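Local coordinates for protection of telomeres protein 1 (Schizosaccharomyces pombe, PDB 5USB), which binds single-stranded telomeric DNA to protect the 3'-end overhang and regulates telomerase and telomere length, this chain being an OB-fold ssDNA-binding domain, at residues S2-L5 with L6-T10; F75-R78 with N79-E83. The protein carries 1 engineered substitution. All blocks are in the same frame, centred on the assembly; numbering follows the deposited sequence.

Interaction 1: residues S2-L5 with L6-T10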
loop_
_atom_site.group_PDB
_atom_site.type_symbol
_atom_site.label_atom_id
_atom_site.label_comp_id
_atom_site.label_asym_id
_atom_site.label_seq_id
_atom_site.Cartn_x
_atom_site.Cartn_y
_atom_site.Cartn_z
ATOM N N SER A 2 1.008 -16.722 3.162
ATOM C CA SER A 2 0.066 -16.176 4.142
ATOM C C SER A 2 0.175 -14.633 4.230
ATOM O O SER A 2 1.001 -14.062 3.624
ATOM C CB SER A 2 0.435 -16.680 5.499
ATOM O OG SER A 2 1.677 -16.160 5.850
ATOM N N PHE A 3 -0.667 -14.005 5.027
ATOM C CA PHE A 3 -0.649 -12.572 5.181
ATOM C C PHE A 3 0.365 -12.090 6.203
ATOM O O PHE A 3 0.635 -12.759 7.138
ATOM C CB PHE A 3 -2.016 -12.086 5.605
ATOM C CG PHE A 3 -3.070 -12.241 4.552
ATOM C CD1 PHE A 3 -3.129 -11.420 3.503
ATOM C CD2 PHE A 3 -4.020 -13.217 4.661
ATOM C CE1 PHE A 3 -4.053 -11.562 2.556
ATOM C CE2 PHE A 3 -4.979 -13.359 3.733
ATOM C CZ PHE A 3 -4.993 -12.537 2.663
ATOM N N SER A 4 0.954 -10.933 5.938
ATOM C CA SER A 4 1.889 -10.258 6.834
ATOM C C SER A 4 1.310 -8.924 7.287
ATOM O O SER A 4 0.565 -8.287 6.544
ATOM C CB SER A 4 3.202 -9.941 6.121
ATOM O OG SER A 4 3.886 -11.095 5.714
ATOM N N LEU A 5 1.710 -8.463 8.472
ATOM C CA LEU A 5 1.574 -7.052 8.787
ATOM C C LEU A 5 2.632 -6.268 8.012
ATOM O O LEU A 5 3.704 -6.790 7.683
ATOM C CB LEU A 5 1.741 -6.771 10.278
ATOM C CG LEU A 5 0.664 -7.464 11.123
ATOM C CD1 LEU A 5 0.900 -7.083 12.561
ATOM C CD2 LEU A 5 -0.763 -7.156 10.702
ATOM N N LEU A 6 2.342 -4.992 7.742
ATOM C CA LEU A 6 3.304 -4.228 6.958
ATOM C C LEU A 6 4.615 -4.050 7.702
ATOM O O LEU A 6 5.666 -3.887 7.080
ATOM C CB LEU A 6 2.713 -2.886 6.532
ATOM C CG LEU A 6 1.791 -3.008 5.312
ATOM C CD1 LEU A 6 1.248 -1.599 5.045
ATOM C CD2 LEU A 6 2.497 -3.586 4.072
ATOM N N SER A 7 4.589 -4.095 9.039
ATOM C CA SER A 7 5.824 -4.024 9.803
ATOM C C SER A 7 6.723 -5.234 9.589
ATOM O O SER A 7 7.923 -5.160 9.904
ATOM C CB SER A 7 5.487 -3.915 11.275
ATOM O OG SER A 7 4.801 -5.086 11.674
ATOM N N GLN A 8 6.176 -6.325 9.067
ATOM C CA GLN A 8 6.903 -7.577 8.880
ATOM C C GLN A 8 7.449 -7.744 7.471
ATOM O O GLN A 8 8.236 -8.675 7.234
ATOM C CB GLN A 8 5.990 -8.759 9.215
ATOM C CG GLN A 8 5.478 -8.741 10.641
ATOM C CD GLN A 8 4.394 -9.775 10.901
ATOM O OE1 GLN A 8 3.516 -10.056 10.055
ATOM N NE2 GLN A 8 4.445 -10.359 12.103
ATOM N N ILE A 9 7.056 -6.897 6.520
ATOM C CA ILE A 9 7.528 -7.133 5.169
ATOM C C ILE A 9 8.953 -6.621 5.016
ATOM O O ILE A 9 9.416 -5.701 5.689
ATOM C CB ILE A 9 6.579 -6.535 4.116
ATOM C CG1 ILE A 9 6.532 -5.031 4.162
ATOM C CG2 ILE A 9 5.194 -7.120 4.273
ATOM C CD1 ILE A 9 5.836 -4.467 2.961
ATOM N N THR A 10 9.683 -7.271 4.145
ATOM C CA THR A 10 11.077 -6.945 3.895
ATOM C C THR A 10 11.268 -6.788 2.406
ATOM O O THR A 10 10.394 -7.143 1.611
ATOM C CB THR A 10 12.002 -8.050 4.430
ATOM O OG1 THR A 10 11.659 -9.274 3.783
ATOM C CG2 THR A 10 11.851 -8.202 5.951
HETATM O O HOH W 1 6.952 -11.620 5.959
#

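Interaction 2: residues F75-R78 with N79-E83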
loop_
_atom_site.group_PDB
_atom_site.type_symbol
_atom_site.label_atom_id
_atom_site.label_comp_id
_atom_site.label_asym_id
_atom_site.label_seq_id
_atom_site.Cartn_x
_atom_site.Cartn_y
_atom_site.Cartn_z
ATOM N N PHE A 75 -4.930 0.173 -15.197
ATOM C CA PHE A 75 -6.239 0.347 -15.813
ATOM C C PHE A 75 -7.366 -0.104 -14.894
ATOM O O PHE A 75 -8.434 0.511 -14.879
ATOM C CB PHE A 75 -6.295 -0.419 -17.127
ATOM C CG PHE A 75 -5.352 0.090 -18.169
ATOM C CD1 PHE A 75 -5.441 1.404 -18.599
ATOM C CD2 PHE A 75 -4.453 -0.761 -18.770
ATOM C CE1 PHE A 75 -4.603 1.881 -19.583
ATOM C CE2 PHE A 75 -3.599 -0.298 -19.749
ATOM C CZ PHE A 75 -3.679 1.027 -20.161
ATOM N N TYR A 76 -7.181 -1.197 -14.166
ATOM C CA TYR A 76 -8.216 -1.691 -13.271
ATOM C C TYR A 76 -8.467 -0.724 -12.129
ATOM O O TYR A 76 -9.613 -0.406 -11.801
ATOM C CB TYR A 76 -7.818 -3.054 -12.709
ATOM C CG TYR A 76 -8.828 -3.639 -11.749
ATOM C CD1 TYR A 76 -10.168 -3.709 -12.085
ATOM C CD2 TYR A 76 -8.466 -4.144 -10.532
ATOM C CE1 TYR A 76 -11.075 -4.254 -11.223
ATOM C CE2 TYR A 76 -9.358 -4.698 -9.673
ATOM C CZ TYR A 76 -10.692 -4.777 -10.032
ATOM O OH TYR A 76 -11.645 -5.327 -9.200
ATOM N N CYS A 77 -7.398 -0.253 -11.472
ATOM C CA CYS A 77 -7.561 0.438 -10.205
ATOM C C CYS A 77 -7.739 1.947 -10.300
ATOM O O CYS A 77 -8.252 2.538 -9.344
ATOM C CB CYS A 77 -6.349 0.172 -9.340
ATOM S SG CYS A 77 -6.265 -1.507 -8.677
ATOM N N ARG A 78 -7.315 2.577 -11.394
ATOM C CA ARG A 78 -7.081 4.024 -11.397
ATOM C C ARG A 78 -8.352 4.835 -11.188
ATOM O O ARG A 78 -8.284 5.978 -10.697
ATOM C CB ARG A 78 -6.406 4.443 -12.706
ATOM C CG ARG A 78 -7.280 4.423 -13.994
ATOM C CD ARG A 78 -6.640 5.361 -15.039
ATOM N NE ARG A 78 -5.221 5.386 -14.763
ATOM C CZ ARG A 78 -4.388 6.406 -14.917
ATOM N NH1 ARG A 78 -4.750 7.603 -15.411
ATOM N NH2 ARG A 78 -3.153 6.185 -14.541
ATOM N N ASN A 79 -9.499 4.308 -11.589
ATOM C CA ASN A 79 -10.760 5.009 -11.376
ATOM C C ASN A 79 -11.689 4.180 -10.505
ATOM O O ASN A 79 -12.918 4.249 -10.635
ATOM C CB ASN A 79 -11.414 5.343 -12.710
ATOM C CG ASN A 79 -12.291 6.560 -12.627
ATOM O OD1 ASN A 79 -12.362 7.207 -11.582
ATOM N ND2 ASN A 79 -12.978 6.875 -13.726
ATOM N N TYR A 80 -11.104 3.383 -9.622
ATOM C CA TYR A 80 -11.828 2.433 -8.799
ATOM C C TYR A 80 -11.400 2.493 -7.334
ATOM O O TYR A 80 -12.244 2.741 -6.468
ATOM C CB TYR A 80 -11.641 1.032 -9.391
ATOM C CG TYR A 80 -12.266 -0.066 -8.616
ATOM C CD1 TYR A 80 -13.576 0.021 -8.142
ATOM C CD2 TYR A 80 -11.575 -1.230 -8.381
ATOM C CE1 TYR A 80 -14.146 -1.008 -7.421
ATOM C CE2 TYR A 80 -12.150 -2.258 -7.654
ATOM C CZ TYR A 80 -13.429 -2.145 -7.206
ATOM O OH TYR A 80 -13.990 -3.182 -6.511
ATOM N N ILE A 81 -10.116 2.247 -7.038
ATOM C CA ILE A 81 -9.614 2.325 -5.669
ATOM C C ILE A 81 -9.492 3.790 -5.277
ATOM O O ILE A 81 -8.861 4.590 -5.983
ATOM C CB ILE A 81 -8.260 1.613 -5.533
ATOM C CG1 ILE A 81 -8.335 0.185 -5.967
ATOM C CG2 ILE A 81 -7.733 1.716 -4.081
ATOM C CD1 ILE A 81 -9.283 -0.665 -5.153
ATOM N N LYS A 82 -10.082 4.146 -4.143
ATOM C CA LYS A 82 -10.167 5.537 -3.704
ATOM C C LYS A 82 -9.533 5.675 -2.335
ATOM O O LYS A 82 -9.455 4.725 -1.554
ATOM C CB LYS A 82 -11.609 6.054 -3.572
ATOM C CG LYS A 82 -12.532 5.889 -4.793
ATOM C CD LYS A 82 -12.031 6.624 -5.991
ATOM C CE LYS A 82 -12.886 6.317 -7.223
ATOM N NZ LYS A 82 -12.244 6.869 -8.452
ATOM N N GLU A 83 -9.126 6.895 -2.025
ATOM C CA GLU A 83 -8.651 7.207 -0.694
ATOM C C GLU A 83 -9.703 6.831 0.351
ATOM O O GLU A 83 -10.887 7.156 0.194
ATOM C CB GLU A 83 -8.305 8.703 -0.621
ATOM C CG GLU A 83 -7.129 9.001 -1.528
ATOM C CD GLU A 83 -6.654 10.437 -1.572
ATOM O OE1 GLU A 83 -5.609 10.692 -2.240
ATOM O OE2 GLU A 83 -7.290 11.305 -0.930
HETATM O O HOH W 2 -10.815 2.013 -12.687
HETATM O O HOH W 3 -9.267 6.268 -8.096
#

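Interaction 1: residues S2-L5 with L6-T10
The backbone N of Leu-5 donates to OE1 of Gln-8 at 2.9 Å, reaching the amide oxygen from a direction tilted 34° off its carbonyl plane. In return Gln-8 N gives its hydrogen to Leu-5 O, also at 2.9 Å, so two hydrogen bonds tie the pair. With CG beside the backbone N (chi1 -60°) and the chain extended beyond it, the Gln-8 side chain runs back along the turn to Leu-5 and puts OE1 at its N-H. OE1 then rests against Ser-4 CA at 3.6 Å and against CB of Leu-5.

CG2 of Ile-9 packs 3.7 Å from Leu-5 O and also meets Ser-4 CB, while Leu-6 and Ile-9 lean on Phe-17 and Cys-15 of strand 14-26. A water links the ends of the turn, 3.1 Å from Ser-4 OG and more weakly bound to Gln-8 O. Asp-37 takes the N-H of Leu-6, and Asn-41 bonds the carbonyls of Leu-6 and Ile-9.

Residues 6-8 have helical torsions, and the N-H of Leu-5, just before this short turn, is met by the side chain of Gln-8, three residues on, a polar closure that probably fixes the Gln-8 amide's rotation.

Interaction 2: residues F75-R78 with N79-E83
Tyr-76 and Tyr-80 lie side by side and point the same way, their ring centroids 5.3 Å apart and planes inclined at 49°, an oblique pair. CD2 of Tyr-80 sits over one face of the Tyr-76 ring, displaced toward the rim, and the Tyr-76 hydroxyl OH comes to 3.5 Å from Tyr-80 CE2. Both rings swing out with CG anti to the backbone N (chi1 179° and 177°), which brings them alongside one another. At the root of the pair, Tyr-80 CB touches Tyr-76 O at 3.5 Å. On the buried side Cys-77 SG meets Ile-81 CG1 at 3.8 Å.

Behind these contacts, Cys-77 O accepts both Ile-81 N and Tyr-80 N at 3.0 Å. One water joins Tyr-76 O to Asn-79 N; a second bridges Arg-78 O, Ile-81 O and Lys-82 NZ.

The Tyr-80 ring also forms a cation-pi contact with Lys-120. Cut back to an alanine, Tyr-80 is likely to leave one face of Tyr-76 without its ring neighbour and the Lys-120 ammonium without its aromatic partner.

Further out, Glu-119 bonds the Tyr-76 hydroxyl. This is the C-terminal end of helix 72-77 in the OB fold, where one carbonyl takes an i+3 and an i+4 N-H as the chain leaves for strand 86-90, with Cys-77 and Ile-81 resting on strands 31-36 and 117-121, and Ile-81 also on Val-21 of strand 14-26.

In the fold
Interactions 1 and 2 are two local turns on opposite sides of the domain's centre, their own centres 23 Å apart and their nearest atoms about 13 Å apart, so they do not touch. The long strand 14-26 connects them: residues 6-10 pack near its start, at Cys-15 and Phe-17, whereas residues 75-83 meet it farther along, at Val-21, Lys-23 and Tyr-26. Interaction 1 belongs to the N-terminal lead into this strand of the OB fold; interaction 2 takes in the end of helix 72-77, between strands 65-69 and 86-90, and the loop after it. The bound nucleic acid lies about 6 Å from the nearest atom of interaction 2 and about 12 Å from that of interaction 1.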